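PDB 6NVM: rRNA adenine N-6-methyltransferase from Saccharopolyspora erythraea, which catalyses the S-adenosyl-L-methionine-dependent N6-dimethylation of adenine 2085 in 23S rRNA, lowering ribosome affinity for macrolide, lincosamide and streptogramin B antibiotics. Local coordinates for residues A[139-143]-A[144-148]; A[180-183]-A[184-187]; A[187-191]-A[192-196]. All blocks are in the same frame, centred on the assembly; numbering follows the deposited sequence.

Contact 1: residues A[139-143]-A[144-148]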
loop_
_atom_site.group_PDB
_atom_site.type_symbol
_atom_site.label_atom_id
_atom_site.label_comp_id
_atom_site.label_asym_id
_atom_site.label_seq_id
_atom_site.Cartn_x
_atom_site.Cartn_y
_atom_site.Cartn_z
ATOM N N GLY A 139 4.549 -9.214 -2.102
ATOM C CA GLY A 139 3.477 -10.188 -2.175
ATOM C C GLY A 139 2.700 -10.134 -3.468
ATOM O O GLY A 139 2.497 -9.065 -4.054
ATOM N N ALA A 140 2.267 -11.313 -3.909
ATOM C CA ALA A 140 1.233 -11.463 -4.929
ATOM C C ALA A 140 -0.043 -11.837 -4.191
ATOM O O ALA A 140 -0.128 -12.916 -3.600
ATOM C CB ALA A 140 1.611 -12.529 -5.955
ATOM N N ILE A 141 -1.023 -10.947 -4.208
ATOM C CA ILE A 141 -2.145 -11.005 -3.279
ATOM C C ILE A 141 -3.376 -11.513 -4.021
ATOM O O ILE A 141 -3.771 -10.903 -5.027
ATOM C CB ILE A 141 -2.417 -9.634 -2.651
ATOM C CG1 ILE A 141 -1.102 -8.981 -2.206
ATOM C CG2 ILE A 141 -3.362 -9.788 -1.480
ATOM C CD1 ILE A 141 -0.251 -9.840 -1.287
ATOM N N PRO A 142 -4.021 -12.588 -3.558
ATOM C CA PRO A 142 -5.327 -12.967 -4.111
ATOM C C PRO A 142 -6.366 -11.872 -3.913
ATOM O O PRO A 142 -6.300 -11.066 -2.982
ATOM C CB PRO A 142 -5.699 -14.229 -3.321
ATOM C CG PRO A 142 -4.409 -14.764 -2.823
ATOM C CD PRO A 142 -3.528 -13.576 -2.585
ATOM N N TYR A 143 -7.366 -11.881 -4.796
ATOM C CA TYR A 143 -8.330 -10.785 -4.864
ATOM C C TYR A 143 -9.039 -10.554 -3.532
ATOM O O TYR A 143 -9.284 -9.404 -3.144
ATOM C CB TYR A 143 -9.348 -11.071 -5.971
ATOM C CG TYR A 143 -10.732 -10.513 -5.712
ATOM C CD1 TYR A 143 -11.008 -9.164 -5.893
ATOM C CD2 TYR A 143 -11.767 -11.342 -5.295
ATOM C CE1 TYR A 143 -12.271 -8.654 -5.660
ATOM C CE2 TYR A 143 -13.034 -10.842 -5.061
ATOM C CZ TYR A 143 -13.281 -9.498 -5.244
ATOM O OH TYR A 143 -14.541 -8.996 -5.012
ATOM N N GLY A 144 -9.375 -11.626 -2.815
ATOM C CA GLY A 144 -10.268 -11.508 -1.673
ATOM C C GLY A 144 -9.652 -11.024 -0.372
ATOM O O GLY A 144 -10.397 -10.826 0.595
ATOM N N ILE A 145 -8.332 -10.831 -0.307
ATOM C CA ILE A 145 -7.692 -10.420 0.940
ATOM C C ILE A 145 -6.767 -9.229 0.717
ATOM O O ILE A 145 -5.889 -8.958 1.542
ATOM C CB ILE A 145 -6.907 -11.584 1.574
ATOM C CG1 ILE A 145 -5.888 -12.148 0.582
ATOM C CG2 ILE A 145 -7.864 -12.678 2.048
ATOM C CD1 ILE A 145 -4.748 -12.924 1.232
ATOM N N THR A 146 -6.957 -8.504 -0.386
ATOM C CA THR A 146 -6.026 -7.429 -0.717
ATOM C C THR A 146 -6.069 -6.323 0.331
ATOM O O THR A 146 -5.024 -5.857 0.799
ATOM C CB THR A 146 -6.323 -6.868 -2.109
ATOM O OG1 THR A 146 -6.491 -7.946 -3.032
ATOM C CG2 THR A 146 -5.163 -5.999 -2.588
ATOM N N SER A 147 -7.269 -5.890 0.722
ATOM C CA SER A 147 -7.355 -4.835 1.724
ATOM C C SER A 147 -6.771 -5.286 3.054
ATOM O O SER A 147 -6.180 -4.479 3.777
ATOM C CB SER A 147 -8.802 -4.380 1.905
ATOM O OG SER A 147 -9.177 -3.500 0.864
ATOM N N ALA A 148 -6.909 -6.566 3.392
ATOM C CA ALA A 148 -6.385 -7.036 4.669
ATOM C C ALA A 148 -4.858 -7.026 4.675
ATOM O O ALA A 148 -4.237 -6.734 5.705
ATOM C CB ALA A 148 -6.923 -8.434 4.967
#
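The carbonyl oxygen of P142 is approached by two groups from the start of the next helix. I145, at the N-cap position just before helix 146-155, points its N at P142 O over 3.4 Å, a weak bond because of its length, although nearly straight at 173°. T146 OG1 comes within 3.1 Å of the same P142 O, but it also lies 3.2 Å from Y143 O. The hydroxyl has one proton for two carbonyls, and the distances do not settle which one receives it. A chi1 of -47° sets T146 OG1 beside its own backbone N, within reach of both carbonyls.

Apolar branches pack beside this polar turn. I141 CG2 touches T146 CA at 3.6 Å, the methyl reaching the first turn of the helix, and it also meets I145 CG1 at 4.0 Å. The P142 ring carbon CD meets I145 CD1 at 4.1 Å, the two side chains running obliquely to one another. A140-I141-P142-Y143 occupies the position of motif IV of N6-adenine methyltransferases, with alanine at its first place; A140 is predicted to bind S-adenosyl-L-methionine.

The turn links strand 135-140 to helix 146-155 in a beta-alpha-beta unit completed by strand 159-167. T146 packs on T166 of that strand and on F170 of helix 168-175, while I145 leans on L126.

Contact 2: residues A[180-183]-A[184-187]. With SO4 (sulfate ion), chain B.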
loop_
_atom_site.group_PDB
_atom_site.type_symbol
_atom_site.label_atom_id
_atom_site.label_comp_id
_atom_site.label_asym_id
_atom_site.label_seq_id
_atom_site.Cartn_x
_atom_site.Cartn_y
_atom_site.Cartn_z
ATOM N N ARG A 180 -9.190 9.497 -8.823
ATOM C CA ARG A 180 -10.056 9.182 -7.695
ATOM C C ARG A 180 -9.224 8.577 -6.568
ATOM O O ARG A 180 -8.360 7.730 -6.809
ATOM C CB ARG A 180 -11.164 8.215 -8.120
ATOM C CG ARG A 180 -12.351 8.168 -7.180
ATOM C CD ARG A 180 -13.468 7.286 -7.726
ATOM N NE ARG A 180 -14.449 6.958 -6.691
ATOM C CZ ARG A 180 -15.527 7.683 -6.404
ATOM N NH1 ARG A 180 -15.794 8.799 -7.072
ATOM N NH2 ARG A 180 -16.347 7.288 -5.438
ATOM N N TRP A 181 -9.496 9.011 -5.337
ATOM C CA TRP A 181 -8.629 8.726 -4.199
ATOM C C TRP A 181 -9.373 7.946 -3.126
ATOM O O TRP A 181 -10.482 8.319 -2.728
ATOM C CB TRP A 181 -8.073 10.020 -3.603
ATOM C CG TRP A 181 -7.134 10.698 -4.527
ATOM C CD1 TRP A 181 -7.434 11.668 -5.438
ATOM C CD2 TRP A 181 -5.735 10.441 -4.654
ATOM N NE1 TRP A 181 -6.302 12.037 -6.122
ATOM C CE2 TRP A 181 -5.245 11.297 -5.660
ATOM C CE3 TRP A 181 -4.850 9.572 -4.014
ATOM C CZ2 TRP A 181 -3.909 11.315 -6.036
ATOM C CZ3 TRP A 181 -3.518 9.589 -4.393
ATOM C CH2 TRP A 181 -3.062 10.456 -5.396
ATOM N N SER A 182 -8.745 6.874 -2.659
ATOM C CA SER A 182 -9.255 6.114 -1.530
ATOM C C SER A 182 -9.156 6.933 -0.248
ATOM O O SER A 182 -8.184 7.658 -0.027
ATOM C CB SER A 182 -8.459 4.818 -1.383
ATOM O OG SER A 182 -8.685 4.204 -0.127
ATOM N N ARG A 183 -10.177 6.808 0.599
ATOM C CA ARG A 183 -10.153 7.458 1.903
ATOM C C ARG A 183 -8.950 7.008 2.726
ATOM O O ARG A 183 -8.306 7.822 3.398
ATOM C CB ARG A 183 -11.454 7.150 2.643
ATOM C CG ARG A 183 -11.514 7.602 4.104
ATOM C CD ARG A 183 -12.763 7.037 4.777
ATOM N NE ARG A 183 -12.614 6.866 6.223
ATOM C CZ ARG A 183 -11.975 5.850 6.799
ATOM N NH1 ARG A 183 -11.394 4.913 6.060
ATOM N NH2 ARG A 183 -11.897 5.776 8.124
ATOM N N LEU A 184 -8.648 5.710 2.712
ATOM C CA LEU A 184 -7.513 5.216 3.482
ATOM C C LEU A 184 -6.204 5.822 2.985
ATOM O O LEU A 184 -5.314 6.130 3.783
ATOM C CB LEU A 184 -7.463 3.689 3.416
ATOM C CG LEU A 184 -6.353 3.004 4.220
ATOM C CD1 LEU A 184 -6.497 3.278 5.712
ATOM C CD2 LEU A 184 -6.359 1.505 3.960
ATOM N N THR A 185 -6.079 6.018 1.671
ATOM C CA THR A 185 -4.875 6.638 1.127
ATOM C C THR A 185 -4.706 8.059 1.654
ATOM O O THR A 185 -3.604 8.458 2.049
ATOM C CB THR A 185 -4.929 6.641 -0.404
ATOM O OG1 THR A 185 -5.051 5.296 -0.883
ATOM C CG2 THR A 185 -3.670 7.259 -0.992
ATOM N N VAL A 186 -5.792 8.834 1.672
ATOM C CA VAL A 186 -5.725 10.205 2.177
ATOM C C VAL A 186 -5.404 10.209 3.668
ATOM O O VAL A 186 -4.577 11.003 4.137
ATOM C CB VAL A 186 -7.044 10.938 1.876
ATOM C CG1 VAL A 186 -7.046 12.341 2.488
ATOM C CG2 VAL A 186 -7.289 10.998 0.370
ATOM N N MET A 187 -6.051 9.322 4.432
ATOM C CA MET A 187 -5.848 9.272 5.878
ATOM C C MET A 187 -4.402 8.946 6.232
ATOM O O MET A 187 -3.857 9.491 7.201
ATOM C CB MET A 187 -6.782 8.232 6.499
ATOM C CG MET A 187 -8.257 8.597 6.444
ATOM S SD MET A 187 -8.771 9.644 7.822
ATOM C CE MET A 187 -8.705 8.489 9.186
HETATM S S SO4 B . -11.382 3.062 2.602
HETATM O O1 SO4 B . -12.794 2.961 2.239
HETATM O O2 SO4 B . -11.265 3.666 3.926
HETATM O O3 SO4 B . -10.689 3.891 1.619
HETATM O O4 SO4 B . -10.782 1.729 2.626
#
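From its CB, R183 runs alongside a bound sulfate, beginning with CB 3.5 Å from sulfate O3. With CG anti to the backbone N (chi1 172°) and the chain extended as far as NE, the next two carbons follow the anion: R183 CG is 3.9 Å and R183 CD 3.8 Å from sulfate O2. NE has its bonding partner elsewhere in the structure. At the tip, R183 NH1 bonds to sulfate O2 at 2.5 Å, a very short separation whose exact value is doubtful; O2 lies at the edge of the guanidinium, near its plane. The other terminal nitrogen, NH2, makes a salt bridge with E239 of helix 228-243.

The sulfate is also held from the helix start. At the N-cap position, S182 OG donates to sulfate O3 at 2.7 Å, and L184 N donates to the same O3 at 2.9 Å with an N-H...O angle of 161°. Behind them the first helical bond, V186 N to S182 O, measures 3.2 Å. T185 CG2 meets the edge of the W181 indole, 4.0 Å from CE3, while T185 OG1 is bonded to R174 O.

The hydroxyl and the backbone N-H thus form the firm grip on one sulfate oxygen, and the guanidinium adds a less certain bond to another. They meet at the N terminus of helix 183-188, where the helix dipole would be expected to favour negative charge. The sulfate is probably from the crystallisation liquor, and whether RNA uses this anion site is not established.

Contact 3: residues A[187-191]-A[192-196]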
loop_
_atom_site.group_PDB
_atom_site.type_symbol
_atom_site.label_atom_id
_atom_site.label_comp_id
_atom_site.label_asym_id
_atom_site.label_seq_id
_atom_site.Cartn_x
_atom_site.Cartn_y
_atom_site.Cartn_z
ATOM N N MET A 187 -6.051 9.322 4.432
ATOM C CA MET A 187 -5.848 9.272 5.878
ATOM C C MET A 187 -4.402 8.946 6.232
ATOM O O MET A 187 -3.857 9.491 7.201
ATOM C CB MET A 187 -6.782 8.232 6.499
ATOM C CG MET A 187 -8.257 8.597 6.444
ATOM S SD MET A 187 -8.771 9.644 7.822
ATOM C CE MET A 187 -8.705 8.489 9.186
ATOM N N THR A 188 -3.773 8.040 5.486
ATOM C CA THR A 188 -2.427 7.570 5.801
ATOM C C THR A 188 -1.335 8.318 5.046
ATOM O O THR A 188 -0.151 8.076 5.305
ATOM C CB THR A 188 -2.302 6.067 5.500
ATOM O OG1 THR A 188 -2.526 5.830 4.107
ATOM C CG2 THR A 188 -3.301 5.267 6.319
ATOM N N TRP A 189 -1.700 9.220 4.139
ATOM C CA TRP A 189 -0.709 9.957 3.360
ATOM C C TRP A 189 0.344 10.651 4.212
ATOM O O TRP A 189 1.503 10.728 3.769
ATOM C CB TRP A 189 -1.434 10.981 2.476
ATOM C CG TRP A 189 -0.583 11.557 1.397
ATOM C CD1 TRP A 189 0.041 12.772 1.398
ATOM C CD2 TRP A 189 -0.257 10.939 0.149
ATOM N NE1 TRP A 189 0.736 12.947 0.224
ATOM C CE2 TRP A 189 0.567 11.836 -0.559
ATOM C CE3 TRP A 189 -0.586 9.717 -0.440
ATOM C CZ2 TRP A 189 1.063 11.549 -1.830
ATOM C CZ3 TRP A 189 -0.088 9.432 -1.701
ATOM C CH2 TRP A 189 0.723 10.345 -2.382
ATOM N N PRO A 190 0.033 11.194 5.393
ATOM C CA PRO A 190 1.099 11.784 6.214
ATOM C C PRO A 190 2.131 10.774 6.676
ATOM O O PRO A 190 3.241 11.179 7.034
ATOM C CB PRO A 190 0.338 12.394 7.396
ATOM C CG PRO A 190 -1.033 12.626 6.882
ATOM C CD PRO A 190 -1.298 11.478 5.953
ATOM N N LEU A 191 1.812 9.477 6.662
ATOM C CA LEU A 191 2.742 8.437 7.087
ATOM C C LEU A 191 3.291 7.604 5.943
ATOM O O LEU A 191 4.414 7.108 6.050
ATOM C CB LEU A 191 2.071 7.486 8.087
ATOM C CG LEU A 191 1.496 8.079 9.374
ATOM C CD1 LEU A 191 0.940 6.968 10.268
ATOM C CD2 LEU A 191 2.543 8.882 10.108
ATOM N N PHE A 192 2.536 7.451 4.850
ATOM C CA PHE A 192 2.891 6.560 3.754
ATOM C C PHE A 192 2.749 7.244 2.404
ATOM O O PHE A 192 1.773 7.957 2.157
ATOM C CB PHE A 192 2.000 5.319 3.743
ATOM C CG PHE A 192 2.415 4.272 4.722
ATOM C CD1 PHE A 192 1.957 4.304 6.029
ATOM C CD2 PHE A 192 3.262 3.246 4.332
ATOM C CE1 PHE A 192 2.345 3.342 6.928
ATOM C CE2 PHE A 192 3.642 2.277 5.230
ATOM C CZ PHE A 192 3.186 2.329 6.527
ATOM N N GLU A 193 3.716 6.999 1.527
ATOM C CA GLU A 193 3.558 7.253 0.102
ATOM C C GLU A 193 2.898 6.036 -0.543
ATOM O O GLU A 193 3.181 4.892 -0.172
ATOM C CB GLU A 193 4.913 7.541 -0.555
ATOM C CG GLU A 193 5.730 8.638 0.128
ATOM C CD GLU A 193 7.158 8.746 -0.407
ATOM O OE1 GLU A 193 7.587 7.865 -1.176
ATOM O OE2 GLU A 193 7.854 9.722 -0.054
ATOM N N TRP A 194 1.979 6.287 -1.473
ATOM C CA TRP A 194 1.307 5.245 -2.243
ATOM C C TRP A 194 1.650 5.484 -3.706
ATOM O O TRP A 194 1.359 6.558 -4.242
ATOM C CB TRP A 194 -0.215 5.278 -2.049
ATOM C CG TRP A 194 -0.715 5.073 -0.634
ATOM C CD1 TRP A 194 -0.486 5.876 0.445
ATOM C CD2 TRP A 194 -1.568 4.018 -0.172
ATOM N NE1 TRP A 194 -1.128 5.375 1.557
ATOM C CE2 TRP A 194 -1.800 4.236 1.202
ATOM C CE3 TRP A 194 -2.151 2.903 -0.786
ATOM C CZ2 TRP A 194 -2.587 3.381 1.971
ATOM C CZ3 TRP A 194 -2.926 2.050 -0.020
ATOM C CH2 TRP A 194 -3.139 2.295 1.344
ATOM N N GLU A 195 2.244 4.486 -4.354
ATOM C CA GLU A 195 2.794 4.670 -5.690
ATOM C C GLU A 195 2.299 3.573 -6.622
ATOM O O GLU A 195 2.340 2.388 -6.273
ATOM C CB GLU A 195 4.328 4.694 -5.634
ATOM C CG GLU A 195 4.883 5.845 -4.786
ATOM C CD GLU A 195 6.390 5.774 -4.570
ATOM O OE1 GLU A 195 7.010 4.757 -4.946
ATOM O OE2 GLU A 195 6.954 6.743 -4.014
ATOM N N PHE A 196 1.817 3.975 -7.798
ATOM C CA PHE A 196 1.440 3.042 -8.853
ATOM C C PHE A 196 2.671 2.782 -9.712
ATOM O O PHE A 196 3.257 3.722 -10.264
ATOM C CB PHE A 196 0.303 3.615 -9.698
ATOM C CG PHE A 196 -0.186 2.687 -10.775
ATOM C CD1 PHE A 196 -1.221 1.805 -10.526
ATOM C CD2 PHE A 196 0.385 2.702 -12.036
ATOM C CE1 PHE A 196 -1.676 0.955 -11.508
ATOM C CE2 PHE A 196 -0.065 1.850 -13.023
ATOM C CZ PHE A 196 -1.097 0.978 -12.760
#
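T188 grips the start of the following strand twice, through its carbonyl and through its hydroxyl, and this is the tight side of the contact. F192 N donates to T188 O at 2.8 Å, and L191 N donates to the same oxygen, so two successive amides close the turn on one acceptor. The indole of W194 supplies the second grip: NE1 lies 2.9 Å from T188 OG1, but the bond is bent to 133° and the oxygen sits 16° out of the ring plane. T188 OG1 is placed for this by a chi1 of 62°, which sets it between its backbone N and carbonyl carbon, and the hydroxyl also bonds to L184 O one turn earlier in the helix.

W189 approaches W194 from a different side. Its CE3 is 3.9 Å from W194 CD1, the indole planes being nearly parallel but displaced. F192 O lies 3.7 Å above one face of the W189 ring, offset toward the rim, and also receives a CA-H...O contact from W189 CA at 3.4 Å. The buried F192 ring packs on L154 of helix 146-155 and on R220.

The looser side is that of E193, whose CB points away from 187-191. It forms a salt bridge with R219, as E195 does with R217. R221 bonds to W189 O and makes a cation-pi contact with the W189 ring.

This is the turn from helix 183-188 into edge strand 192-200, which pairs antiparallel with strand 213-220 in the seven-stranded sheet (order 3-2-1-4-5-7-6) of the class I methyltransferase fold. Chemically, L191 N, F192 N and W194 NE1 all bond to T188 atoms, whereas W194 N is buried without a partner in the model, with W189 CZ3 3.8 Å from W194 N.

How the contacts relate
From the N terminus, contact 1 comes first, closing the short turn between strand 135-140 and helix 146-155 on the predicted cofactor-binding side of the sheet. Contact 2 then opens helix 183-188 after the loop from helix 168-175, and contact 3 closes the turn from that helix into strand 192-200, an outermost strand. Contact 1 precedes the others, and contact 3 begins where contact 2 ends, at the shared M187; none nests or crosses. Contacts 2 and 3 touch where T185 CG2 lies 3.7 Å from W194 CG. Contact 1 stands apart, its centre about 18 Å from the centres of both others, yet F192 and W194 of contact 3 pack on helix 146-155, which contact 1 begins.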